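Local coordinates for arsenical resistance operon trans-acting repressor (PDB 3KTB), which probably acts as a DNA-binding repressor of the arsenical resistance operon, and belongs to the ArsD family within the thioredoxin-like proteins, at residues F10-C15 with Q89-T94; T18-T23 with E28-A33. One frame throughout, in Å; residues are numbered along the deposited sequence.

Contact 1 (F10-C15 with Q89-T94)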
ATOM      1  N   PHE A  10      -7.731 -26.771   5.940  1.00 58.21           N
ATOM      2  CA  PHE A  10      -7.888 -26.388   4.534  1.00 58.15           C
ATOM      3  C   PHE A  10      -8.570 -27.508   3.774  1.00 57.26           C
ATOM      4  O   PHE A  10      -7.955 -28.529   3.476  1.00 62.86           O
ATOM      5  CB  PHE A  10      -6.525 -26.029   3.938  1.00 65.47           C
ATOM      6  CG  PHE A  10      -5.923 -24.810   4.566  1.00 69.51           C
ATOM      7  CD1 PHE A  10      -5.855 -23.611   3.868  1.00 70.80           C
ATOM      8  CD2 PHE A  10      -5.493 -24.844   5.888  1.00 66.63           C
ATOM      9  CE1 PHE A  10      -5.342 -22.471   4.461  1.00 70.86           C
ATOM     10  CE2 PHE A  10      -4.973 -23.714   6.488  1.00 71.49           C
ATOM     11  CZ  PHE A  10      -4.897 -22.522   5.771  1.00 74.36           C
ATOM     12  N   ASP A  11      -9.860 -27.346   3.505  1.00 52.85           N
ATOM     13  CA  ASP A  11     -10.586 -28.386   2.793  1.00 54.39           C
ATOM     14  C   ASP A  11     -10.174 -28.433   1.321  1.00 63.90           C
ATOM     15  O   ASP A  11      -9.574 -27.483   0.810  1.00 56.93           O
ATOM     16  CB  ASP A  11     -12.084 -28.141   2.890  1.00 53.10           C
ATOM     17  CG  ASP A  11     -12.602 -28.233   4.329  1.00 52.56           C
ATOM     18  OD1 ASP A  11     -12.451 -29.296   4.961  1.00 50.35           O
ATOM     19  OD2 ASP A  11     -13.158 -27.229   4.818  1.00 49.35           O
ATOM     20  N   PRO A  12     -10.478 -29.554   0.643  1.00 67.52           N
ATOM     21  CA  PRO A  12     -10.495 -29.543  -0.821  1.00 70.93           C
ATOM     22  C   PRO A  12     -11.545 -28.553  -1.314  1.00 71.17           C
ATOM     23  O   PRO A  12     -12.264 -27.951  -0.498  1.00 64.25           O
ATOM     24  CB  PRO A  12     -10.932 -30.967  -1.177  1.00 64.29           C
ATOM     25  CG  PRO A  12     -10.506 -31.793  -0.019  1.00 67.01           C
ATOM     26  CD  PRO A  12     -10.626 -30.915   1.191  1.00 64.95           C
ATOM     27  N   ALA A  13     -11.633 -28.386  -2.634  1.00 68.30           N
ATOM     28  CA  ALA A  13     -12.731 -27.641  -3.224  1.00 62.80           C
ATOM     29  C   ALA A  13     -14.000 -28.476  -3.062  1.00 56.17           C
ATOM     30  O   ALA A  13     -14.063 -29.635  -3.496  1.00 58.45           O
ATOM     31  CB  ALA A  13     -12.454 -27.320  -4.726  1.00 52.59           C
HETATM   32  N   MSE A  14     -14.999 -27.900  -2.409  1.00 49.69           N
HETATM   33  CA  MSE A  14     -16.247 -28.599  -2.177  1.00 52.02           C
HETATM   34  C   MSE A  14     -17.392 -27.660  -2.531  1.00 52.97           C
HETATM   35  O   MSE A  14     -17.217 -26.440  -2.553  1.00 55.23           O
HETATM   36  CB  MSE A  14     -16.346 -29.040  -0.711  1.00 49.75           C
HETATM   37  CG  MSE A  14     -15.146 -29.881  -0.238  1.00 51.63           C
HETATM   38 SE   MSE A  14     -15.352 -30.453   1.637  0.68 54.80          SE
HETATM   39  CE  MSE A  14     -15.510 -28.698   2.512  1.00 41.87           C
ATOM     40  N   CYS A  15     -18.564 -28.218  -2.790  1.00 43.97           N
ATOM     41  CA  CYS A  15     -19.698 -27.413  -3.209  1.00 48.14           C
ATOM     42  C   CYS A  15     -20.325 -26.642  -2.024  1.00 52.40           C
ATOM     43  O   CYS A  15     -21.132 -25.737  -2.224  1.00 56.88           O
ATOM     44  CB  CYS A  15     -20.726 -28.278  -3.946  1.00 43.61           C
ATOM     45  SG  CYS A  15     -20.112 -28.803  -5.601  1.00 50.62           S
ATOM     46  N   GLN A  89      -4.274 -35.409   3.478  1.00 96.53           N
ATOM     47  CA  GLN A  89      -5.109 -36.389   2.774  1.00103.06           C
ATOM     48  C   GLN A  89      -6.415 -36.723   3.505  1.00 93.57           C
ATOM     49  O   GLN A  89      -7.443 -36.951   2.866  1.00 90.43           O
ATOM     50  CB  GLN A  89      -4.321 -37.663   2.406  1.00119.08           C
ATOM     51  CG  GLN A  89      -4.132 -38.674   3.544  1.00129.45           C
ATOM     52  CD  GLN A  89      -3.179 -39.811   3.187  1.00140.38           C
ATOM     53  OE1 GLN A  89      -3.023 -40.765   3.954  1.00146.43           O
ATOM     54  NE2 GLN A  89      -2.536 -39.712   2.021  1.00139.65           N
ATOM     55  N   THR A  90      -6.361 -36.732   4.839  1.00 87.03           N
ATOM     56  CA  THR A  90      -7.480 -37.134   5.688  1.00 76.71           C
ATOM     57  C   THR A  90      -7.738 -36.105   6.792  1.00 73.13           C
ATOM     58  O   THR A  90      -6.843 -35.325   7.156  1.00 72.75           O
ATOM     59  CB  THR A  90      -7.207 -38.497   6.369  1.00 74.69           C
ATOM     60  OG1 THR A  90      -6.058 -38.380   7.215  1.00 75.35           O
ATOM     61  CG2 THR A  90      -6.958 -39.596   5.334  1.00 75.06           C
ATOM     62  N   TYR A  91      -8.952 -36.109   7.337  1.00 63.45           N
ATOM     63  CA  TYR A  91      -9.273 -35.205   8.445  1.00 60.17           C
ATOM     64  C   TYR A  91      -8.736 -35.763   9.742  1.00 61.76           C
ATOM     65  O   TYR A  91      -8.791 -36.972   9.952  1.00 63.10           O
ATOM     66  CB  TYR A  91     -10.786 -34.974   8.559  1.00 53.77           C
ATOM     67  CG  TYR A  91     -11.297 -34.158   7.403  1.00 53.57           C
ATOM     68  CD1 TYR A  91     -11.097 -32.784   7.377  1.00 54.92           C
ATOM     69  CD2 TYR A  91     -11.933 -34.755   6.320  1.00 51.61           C
ATOM     70  CE1 TYR A  91     -11.535 -32.016   6.325  1.00 53.22           C
ATOM     71  CE2 TYR A  91     -12.363 -33.989   5.247  1.00 56.04           C
ATOM     72  CZ  TYR A  91     -12.157 -32.614   5.264  1.00 56.09           C
ATOM     73  OH  TYR A  91     -12.565 -31.809   4.234  1.00 58.49           O
ATOM     74  N   PRO A  92      -8.230 -34.880  10.620  1.00 62.39           N
ATOM     75  CA  PRO A  92      -7.722 -35.283  11.930  1.00 62.13           C
ATOM     76  C   PRO A  92      -8.720 -36.166  12.654  1.00 60.55           C
ATOM     77  O   PRO A  92      -9.914 -35.905  12.629  1.00 55.53           O
ATOM     78  CB  PRO A  92      -7.593 -33.950  12.678  1.00 57.15           C
ATOM     79  CG  PRO A  92      -7.352 -32.962  11.615  1.00 57.29           C
ATOM     80  CD  PRO A  92      -8.209 -33.415  10.460  1.00 61.26           C
ATOM     81  N   THR A  93      -8.222 -37.204  13.305  1.00 58.45           N
ATOM     82  CA  THR A  93      -9.059 -38.031  14.151  1.00 59.78           C
ATOM     83  C   THR A  93      -9.595 -37.240  15.332  1.00 61.51           C
ATOM     84  O   THR A  93      -9.023 -36.220  15.745  1.00 58.83           O
ATOM     85  CB  THR A  93      -8.256 -39.212  14.728  1.00 63.98           C
ATOM     86  OG1 THR A  93      -7.223 -38.712  15.591  1.00 63.39           O
ATOM     87  CG2 THR A  93      -7.640 -40.021  13.604  1.00 61.18           C
ATOM     88  N   THR A  94     -10.689 -37.740  15.896  1.00 62.34           N
ATOM     89  CA  THR A  94     -11.250 -37.145  17.089  1.00 58.99           C
ATOM     90  C   THR A  94     -10.260 -37.198  18.264  1.00 61.31           C
ATOM     91  O   THR A  94     -10.203 -36.267  19.079  1.00 59.81           O
ATOM     92  CB  THR A  94     -12.629 -37.756  17.434  1.00 63.21           C
ATOM     93  OG1 THR A  94     -13.482 -37.663  16.281  1.00 61.84           O
ATOM     94  CG2 THR A  94     -13.296 -36.989  18.602  1.00 53.41           C
TER

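Contact 2 (T18-T23 with E28-A33)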
ATOM      1  N   THR A  18     -19.120 -27.367   4.411  1.00 37.35           N
ATOM      2  CA  THR A  18     -18.963 -28.549   5.260  1.00 43.48           C
ATOM      3  C   THR A  18     -18.802 -29.826   4.452  1.00 48.77           C
ATOM      4  O   THR A  18     -18.531 -30.885   5.006  1.00 48.56           O
ATOM      5  CB  THR A  18     -20.192 -28.750   6.168  1.00 46.51           C
ATOM      6  OG1 THR A  18     -21.353 -28.922   5.348  1.00 38.72           O
ATOM      7  CG2 THR A  18     -20.411 -27.535   7.105  1.00 42.26           C
ATOM      8  N   GLY A  19     -19.017 -29.741   3.142  1.00 45.18           N
ATOM      9  CA  GLY A  19     -19.065 -30.942   2.337  1.00 45.18           C
ATOM     10  C   GLY A  19     -20.318 -31.795   2.536  1.00 46.37           C
ATOM     11  O   GLY A  19     -20.440 -32.836   1.914  1.00 49.91           O
ATOM     12  N   LEU A  20     -21.257 -31.363   3.388  1.00 44.94           N
ATOM     13  CA  LEU A  20     -22.471 -32.147   3.620  1.00 43.32           C
ATOM     14  C   LEU A  20     -23.599 -31.784   2.664  1.00 46.62           C
ATOM     15  O   LEU A  20     -24.729 -31.568   3.070  1.00 53.49           O
ATOM     16  CB  LEU A  20     -22.937 -31.988   5.057  1.00 44.26           C
ATOM     17  CG  LEU A  20     -21.819 -32.236   6.071  1.00 44.97           C
ATOM     18  CD1 LEU A  20     -22.309 -31.887   7.447  1.00 43.86           C
ATOM     19  CD2 LEU A  20     -21.392 -33.695   6.023  1.00 43.39           C
ATOM     20  N   CYS A  21     -23.287 -31.720   1.384  1.00 46.37           N
ATOM     21  CA  CYS A  21     -24.277 -31.429   0.358  1.00 53.98           C
ATOM     22  C   CYS A  21     -24.195 -32.534  -0.673  1.00 65.86           C
ATOM     23  O   CYS A  21     -23.110 -33.054  -0.949  1.00 72.86           O
ATOM     24  CB  CYS A  21     -23.935 -30.077  -0.296  1.00 53.04           C
ATOM     25  SG  CYS A  21     -22.138 -29.614  -0.205  1.00 80.69           S
ATOM     26  N   GLY A  22     -25.320 -32.906  -1.253  1.00 75.27           N
ATOM     27  CA  GLY A  22     -25.276 -33.820  -2.379  1.00 81.68           C
ATOM     28  C   GLY A  22     -25.528 -35.282  -2.061  1.00 91.46           C
ATOM     29  O   GLY A  22     -26.435 -35.618  -1.291  1.00 91.63           O
ATOM     30  N   THR A  23     -24.713 -36.150  -2.659  1.00 99.82           N
ATOM     31  CA  THR A  23     -24.989 -37.587  -2.652  1.00108.04           C
ATOM     32  C   THR A  23     -23.924 -38.517  -2.005  1.00139.86           C
ATOM     33  O   THR A  23     -24.276 -39.351  -1.167  1.00139.86           O
ATOM     34  CB  THR A  23     -25.409 -38.083  -4.071  1.00119.72           C
ATOM     35  OG1 THR A  23     -24.404 -37.735  -5.031  1.00121.47           O
ATOM     36  CG2 THR A  23     -26.733 -37.443  -4.488  1.00113.70           C
ATOM     37  N   GLU A  28     -16.741 -39.102   7.276  1.00 61.57           N
ATOM     38  CA  GLU A  28     -15.654 -38.321   7.855  1.00 58.84           C
ATOM     39  C   GLU A  28     -16.062 -36.852   7.932  1.00 53.70           C
ATOM     40  O   GLU A  28     -15.887 -36.203   8.970  1.00 51.72           O
ATOM     41  CB  GLU A  28     -14.361 -38.484   7.046  1.00 62.68           C
ATOM     42  CG  GLU A  28     -13.617 -39.800   7.335  1.00 69.50           C
ATOM     43  CD  GLU A  28     -13.246 -39.921   8.803  1.00 70.42           C
ATOM     44  OE1 GLU A  28     -14.043 -40.491   9.596  1.00 68.05           O
ATOM     45  OE2 GLU A  28     -12.161 -39.417   9.162  1.00 69.50           O
ATOM     46  N   LEU A  29     -16.625 -36.332   6.841  1.00 50.18           N
ATOM     47  CA  LEU A  29     -17.030 -34.928   6.827  1.00 44.74           C
ATOM     48  C   LEU A  29     -18.023 -34.640   7.933  1.00 43.58           C
ATOM     49  O   LEU A  29     -17.989 -33.563   8.561  1.00 43.64           O
ATOM     50  CB  LEU A  29     -17.567 -34.511   5.463  1.00 40.73           C
ATOM     51  CG  LEU A  29     -16.522 -34.411   4.348  1.00 51.36           C
ATOM     52  CD1 LEU A  29     -17.169 -34.354   2.946  1.00 55.01           C
ATOM     53  CD2 LEU A  29     -15.611 -33.222   4.578  1.00 48.21           C
HETATM   54  N   MSE A  30     -18.908 -35.595   8.199  1.00 42.58           N
HETATM   55  CA  MSE A  30     -19.877 -35.384   9.271  1.00 42.45           C
HETATM   56  C   MSE A  30     -19.168 -35.481  10.624  1.00 47.80           C
HETATM   57  O   MSE A  30     -19.439 -34.695  11.543  1.00 44.34           O
HETATM   58  CB  MSE A  30     -21.036 -36.378   9.171  1.00 41.76           C
HETATM   59  CG  MSE A  30     -22.143 -36.202  10.207  1.00 34.83           C
HETATM   60 SE   MSE A  30     -23.154 -34.504  10.187  0.63 50.30          SE
HETATM   61  CE  MSE A  30     -24.923 -35.191   9.743  1.00120.64           C
ATOM     62  N   ARG A  31     -18.228 -36.420  10.747  1.00 46.68           N
ATOM     63  CA  ARG A  31     -17.500 -36.545  12.006  1.00 47.31           C
ATOM     64  C   ARG A  31     -16.822 -35.210  12.373  1.00 49.95           C
ATOM     65  O   ARG A  31     -17.026 -34.651  13.471  1.00 47.86           O
ATOM     66  CB  ARG A  31     -16.464 -37.647  11.918  1.00 48.11           C
ATOM     67  CG  ARG A  31     -15.767 -37.906  13.251  1.00 54.14           C
ATOM     68  CD  ARG A  31     -14.754 -39.042  13.143  1.00 59.54           C
ATOM     69  NE  ARG A  31     -13.728 -38.757  12.140  1.00 58.84           N
ATOM     70  CZ  ARG A  31     -12.744 -37.876  12.316  1.00 56.20           C
ATOM     71  NH1 ARG A  31     -11.851 -37.670  11.359  1.00 58.50           N
ATOM     72  NH2 ARG A  31     -12.654 -37.193  13.451  1.00 53.18           N
ATOM     73  N   ILE A  32     -16.031 -34.688  11.444  1.00 42.24           N
ATOM     74  CA  ILE A  32     -15.287 -33.462  11.701  1.00 40.31           C
ATOM     75  C   ILE A  32     -16.193 -32.229  11.870  1.00 45.53           C
ATOM     76  O   ILE A  32     -15.916 -31.367  12.714  1.00 44.06           O
ATOM     77  CB  ILE A  32     -14.149 -33.234  10.655  1.00 49.40           C
ATOM     78  CG1 ILE A  32     -13.126 -32.252  11.194  1.00 49.81           C
ATOM     79  CG2 ILE A  32     -14.688 -32.756   9.322  1.00 47.01           C
ATOM     80  CD1 ILE A  32     -12.240 -32.852  12.265  1.00 54.64           C
ATOM     81  N   ALA A  33     -17.284 -32.146  11.107  1.00 40.34           N
ATOM     82  CA  ALA A  33     -18.225 -31.041  11.309  1.00 41.95           C
ATOM     83  C   ALA A  33     -18.841 -31.076  12.708  1.00 41.45           C
ATOM     84  O   ALA A  33     -19.059 -30.038  13.339  1.00 35.43           O
ATOM     85  CB  ALA A  33     -19.312 -31.044  10.246  1.00 40.08           C
TER
HETATM   86  O   HOH W   1     -17.228 -31.091   7.367  1.00 41.01           O

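Contact 1 (F10-C15 with Q89-T94)
Tyr91 reaches across to Asp11 with its hydroxyl and donates a short hydrogen bond, 2.6 Å from Tyr91 OH to Asp11 OD1. The acceptor lies at the ring edge, in the plane of the ring, and also sits 3.2 Å from Tyr91 CE1. Seen from the acid, the hydroxyl arrives on the anti side of OD1, 26° out of the carboxylate plane. The two side chains meet at about a right angle, with carboxylate and ring planes 54° apart. The other oxygen, Asp11 OD2, forms a salt bridge with Arg48, so the carboxylate is held at both ends and its rotation should be restricted. In this thioredoxin-like fold the bond joins the segment that continues from strand 7-11 to the loop leading from strand 84-87 into helix 94-101. The backbones stay well apart, 9.0 Å between the CA atoms of Asp11 and Tyr91, and the contact depends on the long tyrosine side chain, whose CG stands anti to the carbonyl carbon, beside the backbone N (chi1 -70°). Van der Waals contacts are made at the same hydroxyl. Pro12 approaches it head-on with CD, 3.7 Å from Tyr91 OH, while the selenomethionine Met14, bent at its last torsion, slides alongside the ring end to bring SE 4.0 Å from Tyr91 OH. Both Met14 and Tyr91 also touch Leu29 of helix 27-41.

Contact 2 (T18-T23 with E28-A33)
No ring takes part where Leu20 packs against Leu29, Met30 and Ala33; the flat groups are the guanidinium of Arg31 and the carboxylate of Glu28, one helical turn apart. Glu28 lies at the guanidinium edge, in its plane, gripped side-on by two nitrogens: Arg31 NE is 3.1 Å from Glu28 OE1, and Arg31 NH1 forms the salt bridge at 2.8 Å from Glu28 OE2. Both donors stand above the carboxylate plane, by 35° and 38°. Leu20 CD1 meets SE of the selenomethionine Met30 at 3.9 Å, and lies 4.2 Å from Ala33 CB. Met30 has CG anti to its backbone N (chi1 -177°) and bends further out, which brings SE there. Leu20 CD2, the other methyl, rests 4.0 Å from Leu29 CB and against the backbone N of Met30. Leu29 slides past Leu20 the opposite way, its methyls against the carbonyl oxygens of Thr18 and Gly19; with no side chain on Gly19, Leu29 CD1 also comes close to its CA. One water ties the backbones, donating to Thr18 O at 2.7 Å and to Leu29 O at 2.8 Å. Within the loop, Leu20 N donates to Thr18 OG1 in an ST turn, and Thr18 OG1 also bonds Leu20 O of a third subunit. The loop thus folds back on the start of helix 27-41, whose Leu29 and Ile32 also touch Arg48 of strand 47-50.

How the contacts relate
The two contacts are centred about 9 Å apart, and contact 2 is nested in the chain span that contact 1 closes. Helix 27-41, which carries one side of contact 2, also touches contact 1: Leu29 CD2 lies 3.4 Å from Tyr91 OH, so the leucine is held between segments 18-23 and 89-94. Arg31 makes the polar link, with NH1 2.9 Å from Pro92 O and NH2 3.0 Å from Thr94 OG1, probable hydrogen bonds that tie helix 27-41 to the start of helix 94-101. Each contact also holds a disulfide cysteine: Cys15 of contact 1 is bonded to Cys15 of the second subunit, and Cys21 of contact 2 to Cys16. A glycerol, probably from the crystallisation liquor, lies about 5 Å from the side chain of Met14.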